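Local coordinates for PA0833-PD protein (Pseudomonas aeruginosa PAO1, PDB 6JFW) that probably binds peptidoglycan through its OmpA C-like periplasmic domain, as in proteins thought to link the outer membrane to the cell wall, at residues L29-N34 against N53-S58; Y96-G101 against T105-R110. All coordinates share one frame; numbering follows the deposited sequence.

Interaction 1: residues L29-N34 against N53-S58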
ATOM      1  N   LEU A  29       3.738   4.489  -2.350  1.00 10.95           N
ATOM      2  CA  LEU A  29       4.138   3.119  -2.648  1.00 12.41           C
ATOM      3  C   LEU A  29       2.919   2.356  -3.149  1.00 17.34           C
ATOM      4  O   LEU A  29       1.921   2.238  -2.430  1.00 16.34           O
ATOM      5  CB  LEU A  29       4.730   2.447  -1.409  1.00 12.93           C
ATOM      6  CG  LEU A  29       5.839   3.252  -0.728  1.00 19.01           C
ATOM      7  CD1 LEU A  29       6.057   2.785   0.698  1.00 20.07           C
ATOM      8  CD2 LEU A  29       7.125   3.152  -1.525  1.00 21.42           C
ATOM      9  N   ILE A  30       2.996   1.855  -4.381  1.00 13.27           N
ATOM     10  CA  ILE A  30       1.935   1.045  -4.971  1.00 13.67           C
ATOM     11  C   ILE A  30       2.275  -0.417  -4.742  1.00 14.52           C
ATOM     12  O   ILE A  30       3.302  -0.907  -5.226  1.00 12.88           O
ATOM     13  CB  ILE A  30       1.770   1.322  -6.473  1.00 21.49           C
ATOM     14  CG1 ILE A  30       1.610   2.817  -6.744  1.00 23.41           C
ATOM     15  CG2 ILE A  30       0.577   0.537  -7.017  1.00 19.05           C
ATOM     16  CD1 ILE A  30       0.297   3.366  -6.309  1.00 31.26           C
ATOM     17  N   MET A  31       1.409  -1.121  -4.024  1.00 13.46           N
ATOM     18  CA  MET A  31       1.593  -2.545  -3.777  1.00 12.88           C
ATOM     19  C   MET A  31       0.512  -3.322  -4.516  1.00 14.58           C
ATOM     20  O   MET A  31      -0.643  -3.366  -4.059  1.00 14.10           O
ATOM     21  CB  MET A  31       1.551  -2.831  -2.273  1.00 18.53           C
ATOM     22  CG  MET A  31       2.627  -2.053  -1.513  1.00 20.32           C
ATOM     23  SD  MET A  31       2.446  -1.966   0.279  1.00 39.02           S
ATOM     24  CE  MET A  31       1.472  -3.425   0.614  1.00 28.19           C
ATOM     25  N   PRO A  32       0.820  -3.928  -5.663  1.00 18.60           N
ATOM     26  CA  PRO A  32      -0.220  -4.612  -6.442  1.00 18.56           C
ATOM     27  C   PRO A  32      -0.804  -5.786  -5.675  1.00 19.13           C
ATOM     28  O   PRO A  32      -0.109  -6.475  -4.923  1.00 15.17           O
ATOM     29  CB  PRO A  32       0.521  -5.082  -7.701  1.00 22.37           C
ATOM     30  CG  PRO A  32       1.804  -4.310  -7.727  1.00 25.18           C
ATOM     31  CD  PRO A  32       2.143  -4.023  -6.301  1.00 19.89           C
ATOM     32  N   GLY A  33      -2.102  -6.011  -5.877  1.00 19.91           N
ATOM     33  CA  GLY A  33      -2.779  -7.072  -5.150  1.00 17.35           C
ATOM     34  C   GLY A  33      -2.206  -8.447  -5.437  1.00 17.70           C
ATOM     35  O   GLY A  33      -2.121  -9.292  -4.543  1.00 16.71           O
ATOM     36  N   ASN A  34      -1.786  -8.684  -6.683  1.00 21.23           N
ATOM     37  CA  ASN A  34      -1.370 -10.023  -7.089  1.00 25.92           C
ATOM     38  C   ASN A  34      -0.085 -10.481  -6.412  1.00 29.05           C
ATOM     39  O   ASN A  34       0.218 -11.679  -6.436  1.00 32.73           O
ATOM     40  CB  ASN A  34      -1.193 -10.086  -8.607  1.00 31.78           C
ATOM     41  CG  ASN A  34       0.030  -9.327  -9.083  1.00 38.46           C
ATOM     42  OD1 ASN A  34       0.227  -8.163  -8.734  1.00 39.31           O
ATOM     43  ND2 ASN A  34       0.865  -9.990  -9.875  1.00 48.03           N
ATOM     44  N   ASN A  53       8.622  -6.145   5.980  1.00 13.18           N
ATOM     45  CA  ASN A  53       9.605  -5.956   7.043  1.00 12.19           C
ATOM     46  C   ASN A  53      10.519  -4.778   6.738  1.00 12.42           C
ATOM     47  O   ASN A  53      10.806  -3.958   7.619  1.00 12.39           O
ATOM     48  CB  ASN A  53      10.439  -7.224   7.235  1.00 13.74           C
ATOM     49  CG  ASN A  53       9.648  -8.366   7.836  1.00 20.42           C
ATOM     50  OD1 ASN A  53       8.562  -8.171   8.380  1.00 21.27           O
ATOM     51  ND2 ASN A  53      10.201  -9.571   7.748  1.00 20.47           N
ATOM     52  N   ASN A  54      10.989  -4.680   5.492  1.00 12.70           N
ATOM     53  CA  ASN A  54      11.849  -3.567   5.105  1.00 12.77           C
ATOM     54  C   ASN A  54      11.101  -2.243   5.175  1.00 15.19           C
ATOM     55  O   ASN A  54      11.657  -1.232   5.627  1.00 11.34           O
ATOM     56  CB  ASN A  54      12.402  -3.796   3.698  1.00 14.86           C
ATOM     57  CG  ASN A  54      13.605  -4.714   3.691  1.00 16.28           C
ATOM     58  OD1 ASN A  54      14.664  -4.368   4.215  1.00 21.41           O
ATOM     59  ND2 ASN A  54      13.453  -5.889   3.092  1.00 19.63           N
ATOM     60  N   LEU A  55       9.842  -2.225   4.730  1.00 13.99           N
ATOM     61  CA  LEU A  55       9.042  -1.008   4.816  1.00 14.11           C
ATOM     62  C   LEU A  55       8.890  -0.546   6.259  1.00 13.78           C
ATOM     63  O   LEU A  55       9.025   0.647   6.554  1.00 16.85           O
ATOM     64  CB  LEU A  55       7.668  -1.235   4.185  1.00 16.71           C
ATOM     65  CG  LEU A  55       7.578  -1.162   2.661  1.00 23.44           C
ATOM     66  CD1 LEU A  55       6.151  -1.403   2.194  1.00 19.32           C
ATOM     67  CD2 LEU A  55       8.075   0.183   2.179  1.00 19.29           C
ATOM     68  N   ALA A  56       8.607  -1.479   7.172  1.00 12.12           N
ATOM     69  CA  ALA A  56       8.442  -1.114   8.575  1.00 11.98           C
ATOM     70  C   ALA A  56       9.714  -0.499   9.142  1.00 15.11           C
ATOM     71  O   ALA A  56       9.657   0.467   9.911  1.00 15.34           O
ATOM     72  CB  ALA A  56       8.026  -2.338   9.392  1.00 12.20           C
ATOM     73  N   ASN A  57      10.877  -1.043   8.769  1.00 12.41           N
ATOM     74  CA  ASN A  57      12.137  -0.481   9.242  1.00 13.48           C
ATOM     75  C   ASN A  57      12.340   0.934   8.718  1.00 16.49           C
ATOM     76  O   ASN A  57      12.814   1.813   9.448  1.00 15.30           O
ATOM     77  CB  ASN A  57      13.303  -1.381   8.832  1.00 14.19           C
ATOM     78  CG  ASN A  57      13.301  -2.705   9.566  1.00 18.72           C
ATOM     79  OD1 ASN A  57      12.697  -2.834  10.631  1.00 20.59           O
ATOM     80  ND2 ASN A  57      13.979  -3.698   9.002  1.00 19.70           N
ATOM     81  N   SER A  58      11.981   1.176   7.456  1.00 13.29           N
ATOM     82  CA  SER A  58      12.096   2.519   6.897  1.00 11.83           C
ATOM     83  C   SER A  58      11.181   3.497   7.626  1.00 14.64           C
ATOM     84  O   SER A  58      11.609   4.588   8.019  1.00 16.37           O
ATOM     85  CB  SER A  58      11.771   2.495   5.403  1.00 14.41           C
ATOM     86  OG  SER A  58      11.801   3.804   4.860  1.00 17.62           O
TER
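Leu29 and Leu55 reach for each other tip to tip, and the two methyls of Leu55 divide the contact between two residues of the strand. Its CD2 methyl meets CD1 of Leu29 at 3.6 Å, whereas its CD1 methyl runs on toward Met31 and stops 4.2 Å from the sulfur SD. The fork of Leu55 thus opens over the strand, one branch for each of two residues spaced two apart on the same face. Leu29 CD1 and Met31 SD themselves lie 6.0 Å apart, and Leu55 bridges them from the helix side. In Leu55 the CG is anti to the carbonyl carbon (chi1 -80°) and CD1 is anti to CA, which sends the side chain straight away from the helix backbone. Leu29 is built alike, its extended CD1 branch doing the touching. Met31 presents its sulfur rather than its methyl: CE is 5.3 Å from Leu55 CD1. No hydrogen bond joins 29-34 to 53-58, and the backbones stay well separated, with 9.8 Å between the CA atoms of Leu29 and Leu55. The three residues are buried. Leu55 also packs on Leu9 of helix 3-12 and Met13 just after it, while Leu29 touches Val20 and Val135 on the neighbouring strands and Met31 touches Val135 and Phe48. This is apolar helix-on-sheet packing, in which helix 49-61 lies over one face of the mixed sheet and supplies a leucine to the hydrophobic core of the OmpA C-like alpha/beta fold.

Interaction 2: residues Y96-G101 against T105-R110; sequences YLTAQG and TRLSTR
Leu107 puts its CD2 methyl against CG2 of Thr98 at 3.5 Å, the closest contact between 96-101 and 105-110. The same CD2 also lies 4.5 Å from CB of Leu97, so a single methyl serves two consecutive helix residues. The conformation of Leu107 explains the choice of branch: with chi2 at 42°, CD1 is folded back and CD2 becomes the extended arm, anti to CA. Thr98 and Leu107 cross obliquely, methyl against methyl. The threonine methyl sits anti to its own carbonyl carbon, while chi1 of 47° places OG1 between the backbone N and that carbon. There the hydroxyl hydrogen-bonds to the carbonyl oxygens of Ala94 and Gly95 in the preceding helical turn, leaving the apolar half of the side chain to face the strand. Leu97 takes part through the root of its side chain; its CD2 branch turns toward helix 49-61 and packs on Ala56, the side chain also touches Phe59, and CD1 of Leu97 is still 5.0 Å from CD2 of Leu107. Beyond Thr98 the helix ends in a Schellman motif, with Gly101 at a positive phi of 109° and its N bonded to Thr98 O at 3.0 Å. Leu107 is further backed by Ile67 on the adjacent parallel strand and by Val102 in the connecting loop. Chemically the contact is apolar and non-directional, with no hydrogen bond across it; it rests on the Leu107 CD2 and Thr98 CG2 methyls, and the polar atom of Thr98 finds its partners within its own helix.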
ATOM      1  N   TYR A  96       0.037  -5.734  10.043  1.00 13.34           N
ATOM      2  CA  TYR A  96       1.378  -6.300   9.938  1.00 13.75           C
ATOM      3  C   TYR A  96       2.434  -5.273  10.326  1.00 13.98           C
ATOM      4  O   TYR A  96       3.338  -5.562  11.117  1.00 15.97           O
ATOM      5  CB  TYR A  96       1.627  -6.813   8.519  1.00 17.27           C
ATOM      6  CG  TYR A  96       2.905  -7.612   8.383  1.00 22.92           C
ATOM      7  CD1 TYR A  96       4.123  -6.981   8.156  1.00 16.91           C
ATOM      8  CD2 TYR A  96       2.893  -8.996   8.484  1.00 23.47           C
ATOM      9  CE1 TYR A  96       5.292  -7.706   8.039  1.00 21.05           C
ATOM     10  CE2 TYR A  96       4.058  -9.731   8.366  1.00 24.14           C
ATOM     11  CZ  TYR A  96       5.255  -9.081   8.142  1.00 23.60           C
ATOM     12  OH  TYR A  96       6.416  -9.807   8.024  1.00 19.55           O
ATOM     13  N   LEU A  97       2.334  -4.062   9.771  1.00 12.06           N
ATOM     14  CA  LEU A  97       3.323  -3.027  10.059  1.00 12.19           C
ATOM     15  C   LEU A  97       3.372  -2.702  11.546  1.00  9.69           C
ATOM     16  O   LEU A  97       4.453  -2.484  12.105  1.00 11.35           O
ATOM     17  CB  LEU A  97       3.017  -1.773   9.242  1.00 13.28           C
ATOM     18  CG  LEU A  97       3.276  -1.880   7.739  1.00 11.87           C
ATOM     19  CD1 LEU A  97       2.711  -0.672   7.007  1.00 10.36           C
ATOM     20  CD2 LEU A  97       4.767  -2.025   7.466  1.00 12.22           C
ATOM     21  N   THR A  98       2.213  -2.671  12.207  1.00 12.06           N
ATOM     22  CA  THR A  98       2.195  -2.396  13.642  1.00 16.48           C
ATOM     23  C   THR A  98       2.792  -3.552  14.434  1.00 14.41           C
ATOM     24  O   THR A  98       3.471  -3.331  15.445  1.00 17.25           O
ATOM     25  CB  THR A  98       0.769  -2.106  14.110  1.00 19.92           C
ATOM     26  OG1 THR A  98      -0.123  -3.095  13.581  1.00 25.12           O
ATOM     27  CG2 THR A  98       0.330  -0.734  13.645  1.00 17.45           C
ATOM     28  N   ALA A  99       2.553  -4.789  13.993  1.00 12.79           N
ATOM     29  CA  ALA A  99       3.189  -5.934  14.637  1.00 13.50           C
ATOM     30  C   ALA A  99       4.706  -5.859  14.533  1.00 16.28           C
ATOM     31  O   ALA A  99       5.414  -6.364  15.412  1.00 17.58           O
ATOM     32  CB  ALA A  99       2.678  -7.236  14.021  1.00 15.34           C
ATOM     33  N   GLN A 100       5.220  -5.230  13.477  1.00 15.92           N
ATOM     34  CA  GLN A 100       6.658  -5.064  13.302  1.00 17.15           C
ATOM     35  C   GLN A 100       7.226  -3.893  14.093  1.00 20.15           C
ATOM     36  O   GLN A 100       8.443  -3.681  14.059  1.00 25.61           O
ATOM     37  CB  GLN A 100       6.990  -4.896  11.818  1.00 18.41           C
ATOM     38  CG  GLN A 100       6.766  -6.153  10.999  1.00 27.54           C
ATOM     39  CD  GLN A 100       7.685  -7.285  11.416  1.00 29.59           C
ATOM     40  OE1 GLN A 100       8.884  -7.259  11.140  1.00 32.54           O
ATOM     41  NE2 GLN A 100       7.128  -8.283  12.091  1.00 25.45           N
ATOM     42  N   GLY A 101       6.395  -3.130  14.797  1.00 17.94           N
ATOM     43  CA  GLY A 101       6.884  -2.074  15.658  1.00 17.73           C
ATOM     44  C   GLY A 101       6.623  -0.663  15.180  1.00 21.58           C
ATOM     45  O   GLY A 101       7.074   0.283  15.837  1.00 17.19           O
ATOM     46  N   THR A 105      -0.164   5.011  16.130  1.00 14.87           N
ATOM     47  CA  THR A 105      -0.651   6.384  16.073  1.00 22.15           C
ATOM     48  C   THR A 105      -0.165   7.129  14.831  1.00 26.70           C
ATOM     49  O   THR A 105      -0.731   8.171  14.491  1.00 26.09           O
ATOM     50  CB  THR A 105      -0.240   7.111  17.366  1.00 21.36           C
ATOM     51  OG1 THR A 105      -0.885   6.483  18.480  1.00 32.56           O
ATOM     52  CG2 THR A 105      -0.632   8.587  17.357  1.00 31.65           C
ATOM     53  N   ARG A 106       0.836   6.610  14.123  1.00 17.21           N
ATOM     54  CA  ARG A 106       1.274   7.236  12.884  1.00 19.97           C
ATOM     55  C   ARG A 106       0.498   6.755  11.665  1.00 21.39           C
ATOM     56  O   ARG A 106       0.680   7.311  10.576  1.00 23.62           O
ATOM     57  CB  ARG A 106       2.769   6.984  12.665  1.00 17.19           C
ATOM     58  CG  ARG A 106       3.662   7.732  13.635  1.00 23.52           C
ATOM     59  CD  ARG A 106       5.121   7.474  13.330  1.00 22.79           C
ATOM     60  NE  ARG A 106       5.463   7.848  11.962  1.00 24.60           N
ATOM     61  CZ  ARG A 106       6.550   7.426  11.329  1.00 22.91           C
ATOM     62  NH1 ARG A 106       7.398   6.611  11.943  1.00 16.98           N
ATOM     63  NH2 ARG A 106       6.791   7.813  10.083  1.00 19.66           N
ATOM     64  N   LEU A 107      -0.369   5.761  11.826  1.00 19.76           N
ATOM     65  CA  LEU A 107      -1.036   5.095  10.718  1.00 19.21           C
ATOM     66  C   LEU A 107      -2.505   5.485  10.654  1.00 20.63           C
ATOM     67  O   LEU A 107      -3.169   5.619  11.685  1.00 20.75           O
ATOM     68  CB  LEU A 107      -0.933   3.572  10.854  1.00 18.11           C
ATOM     69  CG  LEU A 107       0.266   2.822  10.276  1.00 25.73           C
ATOM     70  CD1 LEU A 107       1.561   3.558  10.539  1.00 30.35           C
ATOM     71  CD2 LEU A 107       0.317   1.433  10.876  1.00 23.97           C
ATOM     72  N   SER A 108      -3.004   5.663   9.435  1.00 19.55           N
ATOM     73  CA  SER A 108      -4.432   5.708   9.165  1.00 18.40           C
ATOM     74  C   SER A 108      -4.706   4.816   7.964  1.00 20.22           C
ATOM     75  O   SER A 108      -3.854   4.665   7.084  1.00 22.88           O
ATOM     76  CB  SER A 108      -4.930   7.137   8.899  1.00 22.12           C
ATOM     77  OG  SER A 108      -4.425   7.644   7.676  1.00 27.62           O
ATOM     78  N   THR A 109      -5.880   4.190   7.945  1.00 17.84           N
ATOM     79  CA  THR A 109      -6.210   3.287   6.851  1.00 21.97           C
ATOM     80  C   THR A 109      -7.610   3.563   6.334  1.00 26.28           C
ATOM     81  O   THR A 109      -8.517   3.901   7.100  1.00 23.46           O
ATOM     82  CB  THR A 109      -6.109   1.808   7.251  1.00 28.82           C
ATOM     83  OG1 THR A 109      -7.332   1.387   7.867  1.00 40.20           O
ATOM     84  CG2 THR A 109      -4.958   1.582   8.210  1.00 26.66           C
ATOM     85  N   ARG A 110      -7.766   3.416   5.020  1.00 19.85           N
ATOM     86  CA  ARG A 110      -9.047   3.541   4.348  1.00 25.80           C
ATOM     87  C   ARG A 110      -9.171   2.440   3.313  1.00 24.93           C
ATOM     88  O   ARG A 110      -8.171   1.916   2.812  1.00 19.97           O
ATOM     89  CB  ARG A 110      -9.195   4.898   3.654  1.00 22.76           C
ATOM     90  CG  ARG A 110      -8.411   6.002   4.316  1.00 36.95           C
ATOM     91  CD  ARG A 110      -8.577   7.328   3.595  1.00 40.44           C
ATOM     92  NE  ARG A 110      -9.910   7.488   3.031  1.00 51.72           N
ATOM     93  CZ  ARG A 110     -10.148   7.710   1.742  1.00 54.88           C
ATOM     94  NH1 ARG A 110     -11.387   7.842   1.310  1.00 48.85           N
ATOM     95  NH2 ARG A 110      -9.144   7.803   0.886  1.00 53.50           N
TER

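Interaction 1 closes before interaction 2 opens along the chain, and their centres lie 12 Å apart on helices that pack against the same mixed sheet. The first reaches strand 26-32, second in the sheet order; the second reaches strand 107-111 at the far edge, within the beta-alpha-beta unit 65-72, 79-99, 107-111. Segments 53-58 and 96-101 join them directly: Ala56 CB packs 3.8 Å from Leu97 CD2, and the same Ala56 CB lies 3.7 Å from Gln100 CB. Together the two contacts seat adjacent helices on widely separated strands, consistent with one compact core underlying the presumed peptidoglycan-binding domain.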